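Local coordinates for LPXTG cell wall surface protein (Streptococcus gordonii, PDB 7AVH) that probably acts in adhesion at the bacterial surface, where its tandem SHIRT repeats, two of them in this fragment, are thought to set its reach from the cell wall, at residues Asp115-Pro127 with Tyr144-Phe158. Residues are numbered along the deposited sequence; the frame is centred on the assembly and turned at random. Where two conformers were deposited one is given.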
loop_
_atom_site.group_PDB
_atom_site.type_symbol
_atom_site.label_atom_id
_atom_site.label_comp_id
_atom_site.label_asym_id
_atom_site.label_seq_id
_atom_site.Cartn_x
_atom_site.Cartn_y
_atom_site.Cartn_z
ATOM N N ASP A 115 -3.814 6.435 -0.497
ATOM C CA ASP A 115 -2.835 5.393 -0.074
ATOM C C ASP A 115 -2.909 5.158 1.433
ATOM O O ASP A 115 -1.899 4.934 2.083
ATOM C CB ASP A 115 -1.412 5.751 -0.502
ATOM C CG ASP A 115 -1.318 6.250 -1.922
ATOM O OD1 ASP A 115 -1.351 5.398 -2.833
ATOM O OD2 ASP A 115 -1.251 7.512 -2.103
ATOM N N LEU A 116 -4.123 5.265 1.993
ATOM C CA LEU A 116 -4.317 5.018 3.435
ATOM C C LEU A 116 -4.420 3.511 3.675
ATOM O O LEU A 116 -5.194 2.815 3.037
ATOM C CB LEU A 116 -5.576 5.729 3.921
ATOM C CG LEU A 116 -5.681 7.241 3.654
ATOM C CD1 LEU A 116 -6.926 7.817 4.265
ATOM C CD2 LEU A 116 -4.453 7.947 4.135
ATOM N N LYS A 117 -3.678 3.032 4.643
ATOM C CA LYS A 117 -3.703 1.608 5.000
ATOM C C LYS A 117 -4.995 1.208 5.682
ATOM O O LYS A 117 -5.553 1.949 6.526
ATOM C CB LYS A 117 -2.511 1.264 5.874
ATOM C CG LYS A 117 -1.230 1.339 5.057
ATOM C CD LYS A 117 -0.033 0.754 5.748
ATOM C CE LYS A 117 1.252 1.045 5.008
ATOM N NZ LYS A 117 2.339 0.551 5.884
ATOM N N ASP A 118 -5.477 0.048 5.322
ATOM C CA ASP A 118 -6.613 -0.569 6.038
ATOM C C ASP A 118 -6.273 -0.669 7.542
ATOM O O ASP A 118 -5.118 -1.054 7.920
ATOM C CB ASP A 118 -6.997 -1.941 5.475
ATOM C CG ASP A 118 -8.483 -2.306 5.655
ATOM O OD1 ASP A 118 -9.213 -1.512 6.231
ATOM O OD2 ASP A 118 -8.924 -3.386 5.169
ATOM N N GLY A 119 -7.254 -0.299 8.362
ATOM C CA GLY A 119 -7.167 -0.268 9.836
ATOM C C GLY A 119 -6.543 1.014 10.372
ATOM O O GLY A 119 -6.514 1.149 11.615
ATOM N N SER A 120 -6.005 1.904 9.524
ATOM C CA SER A 120 -5.382 3.160 9.967
ATOM C C SER A 120 -6.464 4.198 10.338
ATOM O O SER A 120 -7.665 4.045 10.030
ATOM C CB SER A 120 -4.402 3.738 8.939
ATOM O OG SER A 120 -5.094 4.201 7.768
ATOM N N GLN A 121 -6.047 5.223 11.041
ATOM C CA GLN A 121 -6.935 6.362 11.396
ATOM C C GLN A 121 -6.806 7.453 10.352
ATOM O O GLN A 121 -5.677 7.899 10.038
ATOM C CB GLN A 121 -6.574 6.912 12.786
ATOM C CG GLN A 121 -7.731 7.702 13.426
ATOM C CD GLN A 121 -8.713 6.709 14.012
ATOM O OE1 GLN A 121 -9.820 7.082 14.380
ATOM N NE2 GLN A 121 -8.352 5.430 14.050
ATOM N N ALA A 122 -7.938 7.881 9.804
ATOM C CA ALA A 122 -7.950 9.028 8.888
ATOM C C ALA A 122 -8.456 10.260 9.644
ATOM O O ALA A 122 -9.483 10.149 10.345
ATOM C CB ALA A 122 -8.813 8.772 7.695
ATOM N N THR A 123 -7.789 11.361 9.450
ATOM C CA THR A 123 -8.266 12.670 9.993
ATOM C C THR A 123 -8.435 13.630 8.826
ATOM O O THR A 123 -7.610 13.697 7.917
ATOM C CB THR A 123 -7.390 13.190 11.133
ATOM O OG1 THR A 123 -6.075 13.461 10.631
ATOM C CG2 THR A 123 -7.332 12.191 12.277
ATOM N N PRO A 124 -9.562 14.363 8.771
ATOM C CA PRO A 124 -9.806 15.185 7.629
ATOM C C PRO A 124 -8.813 16.342 7.567
ATOM O O PRO A 124 -8.288 16.811 8.585
ATOM C CB PRO A 124 -11.213 15.769 7.906
ATOM C CG PRO A 124 -11.306 15.720 9.382
ATOM C CD PRO A 124 -10.638 14.417 9.748
ATOM N N THR A 125 -8.509 16.754 6.341
ATOM C CA THR A 125 -7.668 17.912 6.075
ATOM C C THR A 125 -8.466 19.177 6.425
ATOM O O THR A 125 -9.530 19.383 5.863
ATOM C CB THR A 125 -7.256 17.944 4.615
ATOM O OG1 THR A 125 -6.618 16.725 4.281
ATOM C CG2 THR A 125 -6.325 19.090 4.325
ATOM N N GLN A 126 -7.878 20.042 7.203
ATOM C CA GLN A 126 -8.512 21.338 7.492
ATOM C C GLN A 126 -8.453 22.200 6.251
ATOM O O GLN A 126 -7.477 22.205 5.496
ATOM C CB GLN A 126 -7.824 21.972 8.695
ATOM C CG GLN A 126 -8.197 21.242 9.978
ATOM C CD GLN A 126 -9.640 21.374 10.383
ATOM O OE1 GLN A 126 -10.101 22.473 10.279
ATOM N NE2 GLN A 126 -10.359 20.331 10.760
ATOM N N PRO A 127 -9.532 23.001 6.002
ATOM C CA PRO A 127 -9.473 23.965 4.921
ATOM C C PRO A 127 -8.288 24.942 5.094
ATOM O O PRO A 127 -7.841 25.205 6.229
ATOM C CB PRO A 127 -10.824 24.677 5.034
ATOM C CG PRO A 127 -11.732 23.636 5.673
ATOM C CD PRO A 127 -10.845 22.942 6.661
ATOM N N TYR A 144 -15.760 19.529 10.704
ATOM C CA TYR A 144 -16.194 18.258 10.098
ATOM C C TYR A 144 -17.120 17.498 11.047
ATOM O O TYR A 144 -17.149 17.758 12.221
ATOM C CB TYR A 144 -14.972 17.436 9.687
ATOM C CG TYR A 144 -14.217 18.030 8.525
ATOM C CD1 TYR A 144 -14.703 17.932 7.222
ATOM C CD2 TYR A 144 -13.054 18.726 8.731
ATOM C CE1 TYR A 144 -14.038 18.547 6.173
ATOM C CE2 TYR A 144 -12.354 19.311 7.698
ATOM C CZ TYR A 144 -12.849 19.213 6.399
ATOM O OH TYR A 144 -12.180 19.798 5.351
ATOM N N ASP A 145 -17.925 16.636 10.476
ATOM C CA ASP A 145 -18.916 15.812 11.196
ATOM C C ASP A 145 -18.237 14.809 12.136
ATOM O O ASP A 145 -18.859 14.413 13.107
ATOM C CB ASP A 145 -19.795 15.088 10.166
ATOM C CG ASP A 145 -19.098 14.088 9.227
ATOM O OD1 ASP A 145 -17.940 14.321 8.740
ATOM O OD2 ASP A 145 -19.769 13.117 8.932
ATOM N N LYS A 146 -17.030 14.388 11.811
ATOM C CA LYS A 146 -16.213 13.619 12.767
ATOM C C LYS A 146 -14.776 14.124 12.701
ATOM O O LYS A 146 -14.318 14.733 11.687
ATOM C CB LYS A 146 -16.362 12.123 12.508
ATOM C CG LYS A 146 -16.072 11.782 11.072
ATOM C CD LYS A 146 -16.862 10.629 10.504
ATOM C CE LYS A 146 -16.599 10.557 9.018
ATOM N NZ LYS A 146 -17.243 9.378 8.421
ATOM N N THR A 147 -14.093 13.928 13.819
ATOM C CA THR A 147 -12.679 14.343 13.986
ATOM C C THR A 147 -11.762 13.330 13.309
ATOM O O THR A 147 -10.611 13.664 13.037
ATOM C CB THR A 147 -12.316 14.444 15.481
ATOM O OG1 THR A 147 -12.473 13.171 16.121
ATOM C CG2 THR A 147 -13.216 15.394 16.175
ATOM N N SER A 148 -12.221 12.112 13.141
ATOM C CA SER A 148 -11.395 10.991 12.634
ATOM C C SER A 148 -12.318 9.857 12.291
ATOM O O SER A 148 -13.449 9.845 12.727
ATOM C CB SER A 148 -10.425 10.591 13.690
ATOM O OG SER A 148 -11.138 10.191 14.850
ATOM N N GLU A 149 -11.831 8.888 11.521
ATOM C CA GLU A 149 -12.559 7.626 11.340
ATOM C C GLU A 149 -11.530 6.574 10.986
ATOM O O GLU A 149 -10.575 6.839 10.270
ATOM C CB GLU A 149 -13.633 7.762 10.257
ATOM C CG GLU A 149 -14.206 6.452 9.761
ATOM C CD GLU A 149 -14.609 6.535 8.301
ATOM O OE1 GLU A 149 -15.118 7.614 7.903
ATOM O OE2 GLU A 149 -14.383 5.531 7.563
ATOM N N THR A 150 -11.795 5.386 11.464
ATOM C CA THR A 150 -10.948 4.223 11.180
ATOM C C THR A 150 -11.284 3.755 9.775
ATOM O O THR A 150 -12.488 3.572 9.433
ATOM C CB THR A 150 -11.222 3.112 12.193
ATOM O OG1 THR A 150 -11.052 3.620 13.505
ATOM C CG2 THR A 150 -10.314 1.914 11.997
ATOM N N ILE A 151 -10.252 3.500 8.968
ATOM C CA ILE A 151 -10.406 2.874 7.641
ATOM C C ILE A 151 -10.706 1.397 7.909
ATOM O O ILE A 151 -9.842 0.689 8.483
ATOM C CB ILE A 151 -9.128 3.074 6.786
ATOM C CG1 ILE A 151 -8.842 4.554 6.513
ATOM C CG2 ILE A 151 -9.234 2.292 5.498
ATOM C CD1 ILE A 151 -9.912 5.306 5.742
ATOM N N ASN A 152 -11.894 0.918 7.582
ATOM C CA ASN A 152 -12.213 -0.516 7.798
ATOM C C ASN A 152 -12.764 -1.078 6.501
ATOM O O ASN A 152 -13.981 -1.317 6.414
ATOM C CB ASN A 152 -13.159 -0.702 8.976
ATOM C CG ASN A 152 -13.491 -2.154 9.228
ATOM O OD1 ASN A 152 -14.466 -2.442 9.908
ATOM N ND2 ASN A 152 -12.669 -3.061 8.718
ATOM N N GLY A 153 -11.868 -1.246 5.529
ATOM C CA GLY A 153 -12.208 -1.903 4.277
ATOM C C GLY A 153 -13.044 -1.060 3.328
ATOM O O GLY A 153 -13.787 -1.609 2.506
ATOM N N ALA A 154 -12.967 0.266 3.467
ATOM C CA ALA A 154 -13.668 1.155 2.554
ATOM C C ALA A 154 -13.067 2.554 2.636
ATOM O O ALA A 154 -12.520 2.955 3.689
ATOM C CB ALA A 154 -15.184 1.215 2.850
ATOM N N ASP A 155 -13.251 3.324 1.595
ATOM C CA ASP A 155 -12.878 4.742 1.629
ATOM C C ASP A 155 -13.717 5.484 2.717
ATOM O O ASP A 155 -14.863 5.066 2.998
ATOM C CB ASP A 155 -13.233 5.353 0.277
ATOM C CG ASP A 155 -12.394 4.833 -0.904
ATOM O OD1 ASP A 155 -11.237 4.384 -0.648
ATOM O OD2 ASP A 155 -12.916 4.921 -2.083
ATOM N N ALA A 156 -13.069 6.470 3.332
ATOM C CA ALA A 156 -13.750 7.355 4.283
ATOM C C ALA A 156 -14.169 8.644 3.613
ATOM O O ALA A 156 -13.606 9.061 2.579
ATOM C CB ALA A 156 -12.832 7.658 5.451
ATOM N N HIS A 157 -15.140 9.308 4.267
ATOM C CA HIS A 157 -15.682 10.558 3.738
ATOM C C HIS A 157 -16.025 11.482 4.918
ATOM O O HIS A 157 -16.655 11.021 5.854
ATOM C CB HIS A 157 -16.934 10.272 2.892
ATOM C CG HIS A 157 -17.480 11.468 2.189
ATOM N ND1 HIS A 157 -16.801 12.068 1.159
ATOM C CD2 HIS A 157 -18.678 12.166 2.360
ATOM C CE1 HIS A 157 -17.550 13.107 0.698
ATOM N NE2 HIS A 157 -18.710 13.132 1.411
ATOM N N PHE A 158 -15.567 12.716 4.787
ATOM C CA PHE A 158 -15.794 13.716 5.860
ATOM C C PHE A 158 -16.599 14.873 5.270
ATOM O O PHE A 158 -16.270 15.399 4.216
ATOM C CB PHE A 158 -14.441 14.246 6.321
ATOM C CG PHE A 158 -13.617 13.181 7.003
ATOM C CD1 PHE A 158 -13.876 12.824 8.300
ATOM C CD2 PHE A 158 -12.564 12.548 6.339
ATOM C CE1 PHE A 158 -13.099 11.907 8.991
ATOM C CE2 PHE A 158 -11.822 11.597 7.011
ATOM C CZ PHE A 158 -12.092 11.279 8.311
HETATM O O HOH W 1 -13.086 19.823 12.210
#
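A122 and E149 form an antiparallel hydrogen-bonded pair, with A122 N to E149 O and E149 N to A122 O both 2.9 Å. Q121 and T150 make the neighbouring non-hydrogen-bonded pair. Strands 121-122 and 149-150 thus form a small two-stranded sheet within the second SHIRT domain of this fragment, a family of the ubiquitin clan. The pairing runs on past the strands: I151 N donates to S120 O at 2.8 Å, nearly straight at 173°. A type II turn, K117 to S120, leads into strand 121-122, and its G119 N donates to I151 O. From this turn, D118 OD1 accepts a hydrogen bond from G153 N on its syn side.

On the face that carries A122, I151 CD1 touches both A122 CB and L116 CD1. The L116 and I151 side chains meet at about a right angle. Q121 is bent at chi2 (80°), which carries its amide back over the neighbouring strand. Its NE2 donates to T150 OG1, and its OE1 takes a weak bond from S148 OG.

P124 sits between two aromatic rings. Its CD lies over a face of F158, 3.8 Å from the ring centroid, and its CB lies over a face of Y144. F141 meets the Y144 ring edge-to-face. Q126 NE2 lies at the Y144 edge and shares a water with Y144 N. The Y144 hydroxyl makes a weak bond, OH to T125 O, of 2.7 Å.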